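Local coordinates for protein Exo-beta-1,4-mannosidase (Rhizomucor miehei, PDB 4LYP) that hydrolyses terminal beta-mannose residues from the ends of mannosides and belongs to the TIM-barrel enzymes of glycoside hydrolase family 5, at residues 204-209 and 248-253; 291-296 and 419-424; 336-341 and 366-371. All blocks are in the same frame, centred on the assembly; numbering follows the deposited sequence.

Contact 1 of 3, residues 204-209 and 248-253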
loop_
_atom_site.group_PDB
_atom_site.type_symbol
_atom_site.label_atom_id
_atom_site.label_comp_id
_atom_site.label_asym_id
_atom_site.label_seq_id
_atom_site.Cartn_x
_atom_site.Cartn_y
_atom_site.Cartn_z
ATOM N N LEU A 204 13.494 -9.861 -14.805
ATOM C CA LEU A 204 12.921 -8.580 -15.203
ATOM C C LEU A 204 12.532 -7.747 -13.986
ATOM O O LEU A 204 12.691 -6.536 -13.970
ATOM C CB LEU A 204 11.662 -8.790 -16.045
ATOM C CG LEU A 204 11.880 -9.564 -17.370
ATOM C CD1 LEU A 204 10.534 -9.531 -18.089
ATOM C CD2 LEU A 204 12.977 -8.958 -18.217
ATOM N N PHE A 205 12.017 -8.411 -12.938
ATOM C CA PHE A 205 11.593 -7.719 -11.719
ATOM C C PHE A 205 12.800 -7.154 -11.017
ATOM O O PHE A 205 12.752 -5.972 -10.587
ATOM C CB PHE A 205 10.848 -8.743 -10.886
ATOM C CG PHE A 205 10.337 -8.276 -9.522
ATOM C CD1 PHE A 205 9.699 -7.035 -9.352
ATOM C CD2 PHE A 205 10.421 -9.130 -8.427
ATOM C CE1 PHE A 205 9.160 -6.661 -8.145
ATOM C CE2 PHE A 205 9.907 -8.771 -7.198
ATOM C CZ PHE A 205 9.248 -7.548 -7.054
ATOM N N LYS A 206 13.902 -7.916 -10.883
ATOM C CA LYS A 206 15.137 -7.401 -10.308
ATOM C C LYS A 206 15.661 -6.204 -11.106
ATOM O O LYS A 206 16.228 -5.285 -10.487
ATOM C CB LYS A 206 16.170 -8.527 -10.188
ATOM C CG LYS A 206 15.823 -9.537 -9.089
ATOM C CD LYS A 206 16.825 -10.714 -9.133
ATOM C CE LYS A 206 16.536 -11.718 -8.064
ATOM N NZ LYS A 206 17.510 -12.839 -8.200
ATOM N N ASP A 207 15.554 -6.247 -12.415
ATOM C CA ASP A 207 15.973 -5.114 -13.190
ATOM C C ASP A 207 15.190 -3.863 -12.804
ATOM O O ASP A 207 15.755 -2.748 -12.720
ATOM C CB ASP A 207 15.778 -5.356 -14.707
ATOM C CG ASP A 207 16.695 -6.409 -15.273
ATOM O OD1 ASP A 207 17.729 -6.745 -14.666
ATOM O OD2 ASP A 207 16.412 -6.884 -16.403
ATOM N N HIS A 208 13.874 -3.999 -12.591
ATOM C CA HIS A 208 13.095 -2.850 -12.129
ATOM C C HIS A 208 13.516 -2.383 -10.748
ATOM O O HIS A 208 13.653 -1.178 -10.495
ATOM C CB HIS A 208 11.593 -3.182 -12.171
ATOM C CG HIS A 208 10.766 -2.073 -11.653
ATOM N ND1 HIS A 208 10.726 -0.856 -12.293
ATOM C CD2 HIS A 208 10.025 -1.944 -10.457
ATOM C CE1 HIS A 208 9.953 -0.042 -11.557
ATOM N NE2 HIS A 208 9.512 -0.698 -10.446
ATOM N N ILE A 209 13.721 -3.355 -9.798
ATOM C CA ILE A 209 14.134 -2.985 -8.474
ATOM C C ILE A 209 15.429 -2.220 -8.494
ATOM O O ILE A 209 15.559 -1.148 -7.843
ATOM C CB ILE A 209 14.258 -4.240 -7.562
ATOM C CG1 ILE A 209 12.896 -4.918 -7.413
ATOM C CG2 ILE A 209 14.881 -3.892 -6.250
ATOM C CD1 ILE A 209 12.984 -6.278 -6.727
ATOM N N GLU A 248 13.031 -15.197 0.669
ATOM C CA GLU A 248 14.438 -15.097 1.095
ATOM C C GLU A 248 15.280 -14.452 0.006
ATOM O O GLU A 248 16.082 -13.538 0.208
ATOM C CB GLU A 248 14.969 -16.516 1.411
ATOM C CG GLU A 248 16.431 -16.538 1.830
ATOM C CD GLU A 248 16.539 -15.860 3.132
ATOM O OE1 GLU A 248 15.722 -16.087 4.060
ATOM O OE2 GLU A 248 17.493 -15.125 3.246
ATOM N N GLU A 249 15.083 -14.913 -1.233
ATOM C CA GLU A 249 15.940 -14.433 -2.299
ATOM C C GLU A 249 15.672 -12.967 -2.633
ATOM O O GLU A 249 16.613 -12.206 -2.847
ATOM C CB GLU A 249 15.698 -15.352 -3.511
ATOM C CG GLU A 249 16.853 -15.404 -4.477
ATOM C CD GLU A 249 16.331 -14.798 -5.680
ATOM O OE1 GLU A 249 16.114 -15.435 -6.766
ATOM O OE2 GLU A 249 16.040 -13.646 -5.470
ATOM N N ILE A 250 14.397 -12.589 -2.779
ATOM C CA ILE A 250 14.129 -11.221 -3.204
ATOM C C ILE A 250 14.457 -10.255 -2.096
ATOM O O ILE A 250 14.976 -9.164 -2.342
ATOM C CB ILE A 250 12.698 -11.031 -3.759
ATOM C CG1 ILE A 250 12.262 -11.955 -4.876
ATOM C CG2 ILE A 250 12.556 -9.571 -4.285
ATOM C CD1 ILE A 250 13.159 -11.818 -6.114
ATOM N N SER A 251 14.129 -10.616 -0.828
ATOM C CA SER A 251 14.448 -9.671 0.259
ATOM C C SER A 251 15.966 -9.415 0.342
ATOM O O SER A 251 16.391 -8.321 0.599
ATOM C CB SER A 251 13.897 -10.171 1.580
ATOM O OG SER A 251 14.524 -11.412 2.001
ATOM N N THR A 252 16.763 -10.470 0.115
ATOM C CA THR A 252 18.218 -10.335 0.215
ATOM C C THR A 252 18.718 -9.480 -0.949
ATOM O O THR A 252 19.589 -8.628 -0.770
ATOM C CB THR A 252 18.855 -11.747 0.181
ATOM O OG1 THR A 252 18.475 -12.381 1.362
ATOM C CG2 THR A 252 20.423 -11.690 0.107
ATOM N N PHE A 253 18.142 -9.656 -2.148
ATOM C CA PHE A 253 18.501 -8.836 -3.302
ATOM C C PHE A 253 18.224 -7.362 -2.992
ATOM O O PHE A 253 19.040 -6.482 -3.232
ATOM C CB PHE A 253 17.701 -9.265 -4.548
ATOM C CG PHE A 253 17.967 -8.451 -5.752
ATOM C CD1 PHE A 253 19.033 -8.759 -6.592
ATOM C CD2 PHE A 253 17.192 -7.325 -6.045
ATOM C CE1 PHE A 253 19.280 -7.959 -7.733
ATOM C CE2 PHE A 253 17.473 -6.553 -7.126
ATOM C CZ PHE A 253 18.498 -6.864 -7.978
HETATM O O HOH W 1 16.035 -14.518 -9.204
#

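Contact 2 of 3, residues 291-296 and 419-424. With GAI (guanidine), chain C.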
loop_
_atom_site.group_PDB
_atom_site.type_symbol
_atom_site.label_atom_id
_atom_site.label_comp_id
_atom_site.label_asym_id
_atom_site.label_seq_id
_atom_site.Cartn_x
_atom_site.Cartn_y
_atom_site.Cartn_z
ATOM N N HIS A 291 -3.024 -6.769 6.151
ATOM C CA HIS A 291 -4.038 -6.008 5.412
ATOM C C HIS A 291 -5.346 -6.629 5.815
ATOM O O HIS A 291 -5.537 -7.849 5.701
ATOM C CB HIS A 291 -3.912 -6.229 3.910
ATOM C CG HIS A 291 -2.630 -5.773 3.258
ATOM N ND1 HIS A 291 -2.439 -5.807 1.912
ATOM C CD2 HIS A 291 -1.478 -5.289 3.796
ATOM C CE1 HIS A 291 -1.210 -5.369 1.624
ATOM N NE2 HIS A 291 -0.608 -5.055 2.733
ATOM N N CYS A 292 -6.332 -5.830 6.312
ATOM C CA CYS A 292 -7.584 -6.377 6.799
ATOM C C CYS A 292 -8.744 -5.876 5.934
ATOM O O CYS A 292 -8.982 -4.628 5.871
ATOM C CB CYS A 292 -7.795 -5.941 8.260
ATOM S SG CYS A 292 -9.353 -6.670 8.918
ATOM N N TRP A 293 -9.440 -6.804 5.264
ATOM C CA TRP A 293 -10.479 -6.476 4.265
ATOM C C TRP A 293 -11.764 -7.201 4.477
ATOM O O TRP A 293 -12.051 -8.205 3.835
ATOM C CB TRP A 293 -9.913 -6.684 2.861
ATOM C CG TRP A 293 -8.879 -5.655 2.509
ATOM C CD1 TRP A 293 -7.547 -5.787 2.298
ATOM C CD2 TRP A 293 -9.195 -4.257 2.369
ATOM N NE1 TRP A 293 -6.962 -4.524 2.056
ATOM C CE2 TRP A 293 -7.990 -3.607 2.097
ATOM C CE3 TRP A 293 -10.391 -3.509 2.456
ATOM C CZ2 TRP A 293 -7.953 -2.232 1.847
ATOM C CZ3 TRP A 293 -10.357 -2.160 2.250
ATOM C CH2 TRP A 293 -9.130 -1.524 1.985
ATOM N N VAL A 294 -12.596 -6.681 5.408
ATOM C CA VAL A 294 -13.772 -7.429 5.809
ATOM C C VAL A 294 -14.786 -7.637 4.664
ATOM O O VAL A 294 -15.393 -8.717 4.570
ATOM C CB VAL A 294 -14.425 -6.859 7.077
ATOM C CG1 VAL A 294 -13.592 -7.216 8.300
ATOM C CG2 VAL A 294 -14.773 -5.364 6.962
ATOM N N GLU A 295 -15.032 -6.646 3.804
ATOM C CA GLU A 295 -16.017 -6.875 2.743
ATOM C C GLU A 295 -15.443 -7.869 1.721
ATOM O O GLU A 295 -16.124 -8.819 1.331
ATOM C CB GLU A 295 -16.390 -5.550 2.066
ATOM C CG GLU A 295 -17.379 -5.724 0.929
ATOM C CD GLU A 295 -17.860 -4.462 0.271
ATOM O OE1 GLU A 295 -17.548 -3.350 0.773
ATOM O OE2 GLU A 295 -18.528 -4.573 -0.743
ATOM N N ASN A 296 -14.170 -7.697 1.318
ATOM C CA ASN A 296 -13.607 -8.552 0.301
ATOM C C ASN A 296 -13.615 -9.989 0.742
ATOM O O ASN A 296 -13.770 -10.895 -0.086
ATOM C CB ASN A 296 -12.126 -8.175 0.065
ATOM C CG ASN A 296 -11.923 -6.701 -0.303
ATOM O OD1 ASN A 296 -12.421 -5.834 0.401
ATOM N ND2 ASN A 296 -11.176 -6.450 -1.340
ATOM N N GLY A 419 -14.454 5.136 -5.925
ATOM C CA GLY A 419 -15.130 5.587 -4.730
ATOM C C GLY A 419 -15.512 4.518 -3.754
ATOM O O GLY A 419 -16.157 4.823 -2.737
ATOM N N TRP A 420 -15.106 3.259 -3.955
ATOM C CA TRP A 420 -15.431 2.211 -2.994
ATOM C C TRP A 420 -14.909 2.531 -1.578
ATOM O O TRP A 420 -15.705 2.553 -0.619
ATOM C CB TRP A 420 -14.891 0.876 -3.498
ATOM C CG TRP A 420 -15.283 -0.354 -2.751
ATOM C CD1 TRP A 420 -16.288 -0.490 -1.777
ATOM C CD2 TRP A 420 -14.710 -1.653 -2.906
ATOM N NE1 TRP A 420 -16.358 -1.800 -1.360
ATOM C CE2 TRP A 420 -15.405 -2.528 -2.029
ATOM C CE3 TRP A 420 -13.668 -2.179 -3.683
ATOM C CZ2 TRP A 420 -15.112 -3.905 -1.939
ATOM C CZ3 TRP A 420 -13.371 -3.545 -3.570
ATOM C CH2 TRP A 420 -14.062 -4.375 -2.730
ATOM N N TYR A 421 -13.609 2.762 -1.474
ATOM C CA TYR A 421 -12.963 2.853 -0.163
ATOM C C TYR A 421 -12.321 4.234 0.049
ATOM O O TYR A 421 -11.900 4.528 1.185
ATOM C CB TYR A 421 -11.868 1.767 -0.063
ATOM C CG TYR A 421 -12.412 0.351 0.076
ATOM C CD1 TYR A 421 -13.437 0.101 0.963
ATOM C CD2 TYR A 421 -11.855 -0.693 -0.624
ATOM C CE1 TYR A 421 -13.872 -1.225 1.195
ATOM C CE2 TYR A 421 -12.245 -1.994 -0.390
ATOM C CZ TYR A 421 -13.236 -2.244 0.544
ATOM O OH TYR A 421 -13.653 -3.542 0.888
ATOM N N SER A 422 -12.247 5.100 -0.975
ATOM C CA SER A 422 -11.548 6.412 -0.821
ATOM C C SER A 422 -12.055 7.146 0.358
ATOM O O SER A 422 -13.253 7.281 0.618
ATOM C CB SER A 422 -11.821 7.240 -2.053
ATOM O OG SER A 422 -11.057 6.831 -3.186
ATOM N N VAL A 423 -11.091 7.793 1.033
ATOM C CA VAL A 423 -11.387 8.846 2.023
ATOM C C VAL A 423 -11.165 10.159 1.323
ATOM O O VAL A 423 -10.049 10.512 0.945
ATOM C CB VAL A 423 -10.416 8.743 3.223
ATOM C CG1 VAL A 423 -10.657 9.910 4.201
ATOM C CG2 VAL A 423 -10.592 7.430 4.001
ATOM N N TYR A 424 -12.260 10.951 1.154
ATOM C CA TYR A 424 -12.140 12.245 0.494
ATOM C C TYR A 424 -11.714 13.313 1.485
ATOM O O TYR A 424 -11.902 13.185 2.707
ATOM C CB TYR A 424 -13.460 12.623 -0.178
ATOM C CG TYR A 424 -13.885 11.611 -1.203
ATOM C CD1 TYR A 424 -13.087 11.322 -2.314
ATOM C CD2 TYR A 424 -15.088 10.948 -1.079
ATOM C CE1 TYR A 424 -13.478 10.425 -3.293
ATOM C CE2 TYR A 424 -15.512 10.033 -2.030
ATOM C CZ TYR A 424 -14.705 9.799 -3.180
ATOM O OH TYR A 424 -15.129 8.943 -4.189
HETATM C C GAI C . -7.227 -7.108 -2.247
HETATM N N1 GAI C . -6.589 -6.545 -1.222
HETATM N N2 GAI C . -6.710 -8.276 -2.663
HETATM N N3 GAI C . -8.214 -6.556 -2.860
HETATM O O HOH W 2 -14.071 -3.768 3.677
#

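Contact 3 of 3, residues 336-341 and 366-371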
loop_
_atom_site.group_PDB
_atom_site.type_symbol
_atom_site.label_atom_id
_atom_site.label_comp_id
_atom_site.label_asym_id
_atom_site.label_seq_id
_atom_site.Cartn_x
_atom_site.Cartn_y
_atom_site.Cartn_z
ATOM N N GLU A 336 -0.929 -2.142 7.293
ATOM C CA GLU A 336 -0.596 -1.191 6.231
ATOM C C GLU A 336 -1.743 -1.069 5.200
ATOM O O GLU A 336 -1.594 -0.271 4.274
ATOM C CB GLU A 336 0.723 -1.534 5.538
ATOM C CG GLU A 336 0.603 -2.728 4.655
ATOM C CD GLU A 336 1.845 -3.054 3.851
ATOM O OE1 GLU A 336 2.851 -2.312 3.991
ATOM O OE2 GLU A 336 1.791 -4.040 3.079
ATOM N N GLU A 337 -2.809 -1.844 5.353
ATOM C CA GLU A 337 -4.063 -1.597 4.607
ATOM C C GLU A 337 -5.201 -1.985 5.501
ATOM O O GLU A 337 -5.187 -3.069 6.128
ATOM C CB GLU A 337 -4.229 -2.463 3.356
ATOM C CG GLU A 337 -3.178 -2.219 2.271
ATOM C CD GLU A 337 -3.574 -2.874 0.953
ATOM O OE1 GLU A 337 -4.690 -3.406 0.821
ATOM O OE2 GLU A 337 -2.730 -2.863 0.002
ATOM N N PHE A 338 -6.283 -1.208 5.431
ATOM C CA PHE A 338 -7.624 -1.619 5.881
ATOM C C PHE A 338 -8.590 -0.603 5.358
ATOM O O PHE A 338 -8.205 0.555 5.092
ATOM C CB PHE A 338 -7.732 -1.751 7.426
ATOM C CG PHE A 338 -7.733 -0.441 8.143
ATOM C CD1 PHE A 338 -6.569 0.317 8.361
ATOM C CD2 PHE A 338 -8.958 0.105 8.555
ATOM C CE1 PHE A 338 -6.615 1.571 8.963
ATOM C CE2 PHE A 338 -8.981 1.373 9.177
ATOM C CZ PHE A 338 -7.820 2.083 9.389
ATOM N N GLY A 339 -9.872 -0.970 5.296
ATOM C CA GLY A 339 -10.844 0.034 4.831
ATOM C C GLY A 339 -12.238 -0.560 4.875
ATOM O O GLY A 339 -12.479 -1.718 5.179
ATOM N N MET A 340 -13.215 0.331 4.590
ATOM C CA MET A 340 -14.642 -0.029 4.607
ATOM C C MET A 340 -15.367 0.920 3.647
ATOM O O MET A 340 -14.977 2.074 3.483
ATOM C CB MET A 340 -15.187 0.033 6.033
ATOM C CG MET A 340 -16.646 -0.279 6.140
ATOM S SD MET A 340 -17.235 -0.526 7.840
ATOM C CE MET A 340 -16.634 -2.200 8.160
ATOM N N ALA A 341 -16.437 0.359 3.071
ATOM C CA ALA A 341 -17.305 1.062 2.129
ATOM C C ALA A 341 -18.138 2.128 2.848
ATOM O O ALA A 341 -18.251 2.183 4.080
ATOM C CB ALA A 341 -18.240 0.048 1.490
ATOM N N GLU A 366 -17.084 4.467 12.419
ATOM C CA GLU A 366 -17.026 3.726 13.648
ATOM C C GLU A 366 -15.967 2.584 13.554
ATOM O O GLU A 366 -15.200 2.362 14.484
ATOM C CB GLU A 366 -18.384 3.116 13.974
ATOM C CG GLU A 366 -18.351 2.189 15.147
ATOM C CD GLU A 366 -19.702 1.548 15.479
ATOM O OE1 GLU A 366 -20.741 2.267 15.342
ATOM O OE2 GLU A 366 -19.712 0.392 15.947
ATOM N N TYR A 367 -15.926 1.912 12.387
ATOM C CA TYR A 367 -14.977 0.863 12.185
ATOM C C TYR A 367 -13.547 1.350 12.304
ATOM O O TYR A 367 -12.709 0.768 12.995
ATOM C CB TYR A 367 -15.226 0.265 10.783
ATOM C CG TYR A 367 -14.388 -0.928 10.438
ATOM C CD1 TYR A 367 -14.575 -2.191 11.032
ATOM C CD2 TYR A 367 -13.419 -0.794 9.396
ATOM C CE1 TYR A 367 -13.836 -3.243 10.596
ATOM C CE2 TYR A 367 -12.682 -1.896 8.974
ATOM C CZ TYR A 367 -12.920 -3.117 9.575
ATOM O OH TYR A 367 -12.235 -4.247 9.163
ATOM N N TYR A 368 -13.262 2.505 11.635
ATOM C CA TYR A 368 -11.946 3.120 11.745
ATOM C C TYR A 368 -11.681 3.518 13.205
ATOM O O TYR A 368 -10.584 3.266 13.720
ATOM C CB TYR A 368 -11.853 4.415 10.909
ATOM C CG TYR A 368 -11.442 4.274 9.446
ATOM C CD1 TYR A 368 -12.066 3.406 8.540
ATOM C CD2 TYR A 368 -10.430 5.107 8.963
ATOM C CE1 TYR A 368 -11.652 3.333 7.207
ATOM C CE2 TYR A 368 -10.010 5.053 7.632
ATOM C CZ TYR A 368 -10.624 4.177 6.784
ATOM O OH TYR A 368 -10.189 4.171 5.465
ATOM N N GLN A 369 -12.652 4.171 13.843
ATOM C CA GLN A 369 -12.401 4.681 15.168
ATOM C C GLN A 369 -12.060 3.553 16.148
ATOM O O GLN A 369 -11.140 3.682 16.957
ATOM C CB GLN A 369 -13.595 5.483 15.668
ATOM C CG GLN A 369 -13.358 6.026 17.086
ATOM C CD GLN A 369 -14.468 6.937 17.437
ATOM O OE1 GLN A 369 -15.573 6.458 17.716
ATOM N NE2 GLN A 369 -14.249 8.207 17.298
ATOM N N LYS A 370 -12.764 2.436 16.075
ATOM C CA LYS A 370 -12.502 1.329 16.958
ATOM C C LYS A 370 -11.176 0.675 16.654
ATOM O O LYS A 370 -10.424 0.268 17.569
ATOM C CB LYS A 370 -13.648 0.329 16.920
ATOM C CG LYS A 370 -14.869 0.908 17.601
ATOM C CD LYS A 370 -16.073 -0.004 17.538
ATOM C CE LYS A 370 -17.228 0.485 18.405
ATOM N NZ LYS A 370 -18.447 -0.436 18.301
ATOM N N ALA A 371 -10.834 0.486 15.375
ATOM C CA ALA A 371 -9.546 -0.116 15.011
ATOM C C ALA A 371 -8.457 0.812 15.557
ATOM O O ALA A 371 -7.457 0.309 16.158
ATOM C CB ALA A 371 -9.438 -0.259 13.484
HETATM O O HOH W 3 -11.522 -4.029 6.504
HETATM O O HOH W 4 -11.426 2.794 3.392
#

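Contact 1 of 3, residues 204-209 and 248-253
The Phe253 ring carries the Lys206 side chain over one face and the branch methyl of Ile209 at its edge. Lys206 CG sits almost on the ring normal, 3.8 Å from the centroid of Phe253, a well-centred CH-pi contact. Lys206 CB is also close, 3.6 Å from Phe253 CZ. Ile209 CG2 lies near the ring plane, 3.8 Å from Phe253 CE2. The Phe205 ring takes Ile209 CD1 of its own helix on one face. Its CE2 meets Ile250 CG2 obliquely at 4.0 Å. Ile250 CG2 also touches Ile209 CD1, so the two isoleucines and Phe205 form the buried side of the contact.

Beyond CG the Lys206 chain is extended. It runs across the ring and brings its amine to the bent side chain of Glu249. The resulting salt bridge joins Lys206 NZ to Glu249 OE2 at 3.2 Å; its hydrogen bond is weak. The two side chains cross at about a right angle. The charged end lies on the exposed side, with Glu249, and the apolar part of the lysine covers the phenylalanine.

The contact joins helices 197-213 and 244-257, whose short segments run nearly parallel at 25°. Strand 230-234 of the barrel lies between them in the chain. Phe205 also meets Phe191 of helix 181-193 edge-to-face, and Leu204 leans on helix 158-167.

Contact 2 of 3, residues 291-296 and 419-424
Tyr421 and Asn296 both start with CG anti to the carbonyl carbon (chi1 -72° and -56°), and their polar ends come together from opposite directions. Glu295 instead stretches fully, with CG anti to its N, and its carboxylate arrives at the indole of Trp420.

The Tyr421 hydroxyl donates to Asn296 OD1 at 2.6 Å, a short bond. The amide and the phenol ring are nearly coplanar. Water 2 gives the same hydroxyl a second bond at 2.8 Å, and it accepts from Glu295 N. These two bonds fix where the phenol ends. Trp420 NE1 donates to Glu295 OE1 at 2.9 Å, with an N-H...O angle of 155°. The carboxylate lies close to the indole plane but is turned nearly at right angles to it, so OE1 is met from above the carboxylate plane. Glu295 OE2 has a second partner in Lys354, a salt bridge.

The Tyr421 ring is held between two indoles. Trp420 lies over one face. On the opposite face Trp293 CZ3 comes within 3.2 Å of Tyr421 CE2, a tight but oblique ring contact. Trp293 NE1 is hydrogen-bonded to Glu337 OE1.

Asn296 ND2 lies 3.3 Å from guanidine N3. Trp293 and Asn296 line this guanidine pocket with Trp153, Glu238 and Glu416. It sits beyond the C-terminal end of strand 288-292, where TIM-barrel enzymes keep their active sites, so the arrangement probably shapes the substrate cleft.

Contact 3 of 3, residues 336-341 and 366-371
Met340 and Phe338 pack tightly against Tyr367 and Tyr368, whereas the backbone at Gly339 and Met340 is linked to the two phenol hydroxyls through water. The Met340 methyl stands over one face of Tyr367, with CE 3.4 Å from Tyr367 CG. A bend at its last torsion (chi3 -77°) turns CE onto the ring. The sulfur stays farther off and oblique, with SD 4.5 Å from the Tyr367 centroid, a Met-aromatic contact. Phe338 directs an edge at the face of Tyr368 in an edge-to-face pair. Its CE2 lies over the centre of that ring, 3.7 Å from Tyr368 CD1. Phe338 CG sits between the backbone N and the carbonyl carbon (chi1 72°), which swings the ring toward the helix. The same ring also meets Tyr367 CE2 near its plane.

The looser part is bridged by two waters. Water 3 links Gly339 O to Tyr367 OH, with 2.8 Å from the water to each atom. Water 4 joins Tyr368 OH, at 2.8 Å, to Met340 N by a longer reach of 3.3 Å. Through these waters the backbone at 339-340 is joined to the two tyrosine hydroxyls.

Strand 333-338 lies beside strand 288-292, and helix 362-380 packs on the outside of this part of the barrel. Phe389 of strand 386-394 touches both Phe338 and Tyr368. Helix 308-329 flanks the other tyrosine, Tyr367, through Asn312 and Met315.

Overall arrangement
From the N terminus, contact 1 comes first: it closes a loop of 38 residues, holding strand 230-234, and joins two helices on the outside of the barrel. It is complete before contact 2 opens. Contact 2 starts at the end of strand 288-292 and closes after 122 intervening residues at 419-424, which runs into strand 423-424. Contact 3 is nested inside that span and ties strand 333-338 to helix 362-380. Contacts 2 and 3 have centres about 8 Å apart and touch across neighbouring strands, through His291 with Glu336. Contact 1 lies on the opposite side of the chain's centre, its centre about 29 Å from that of contact 2.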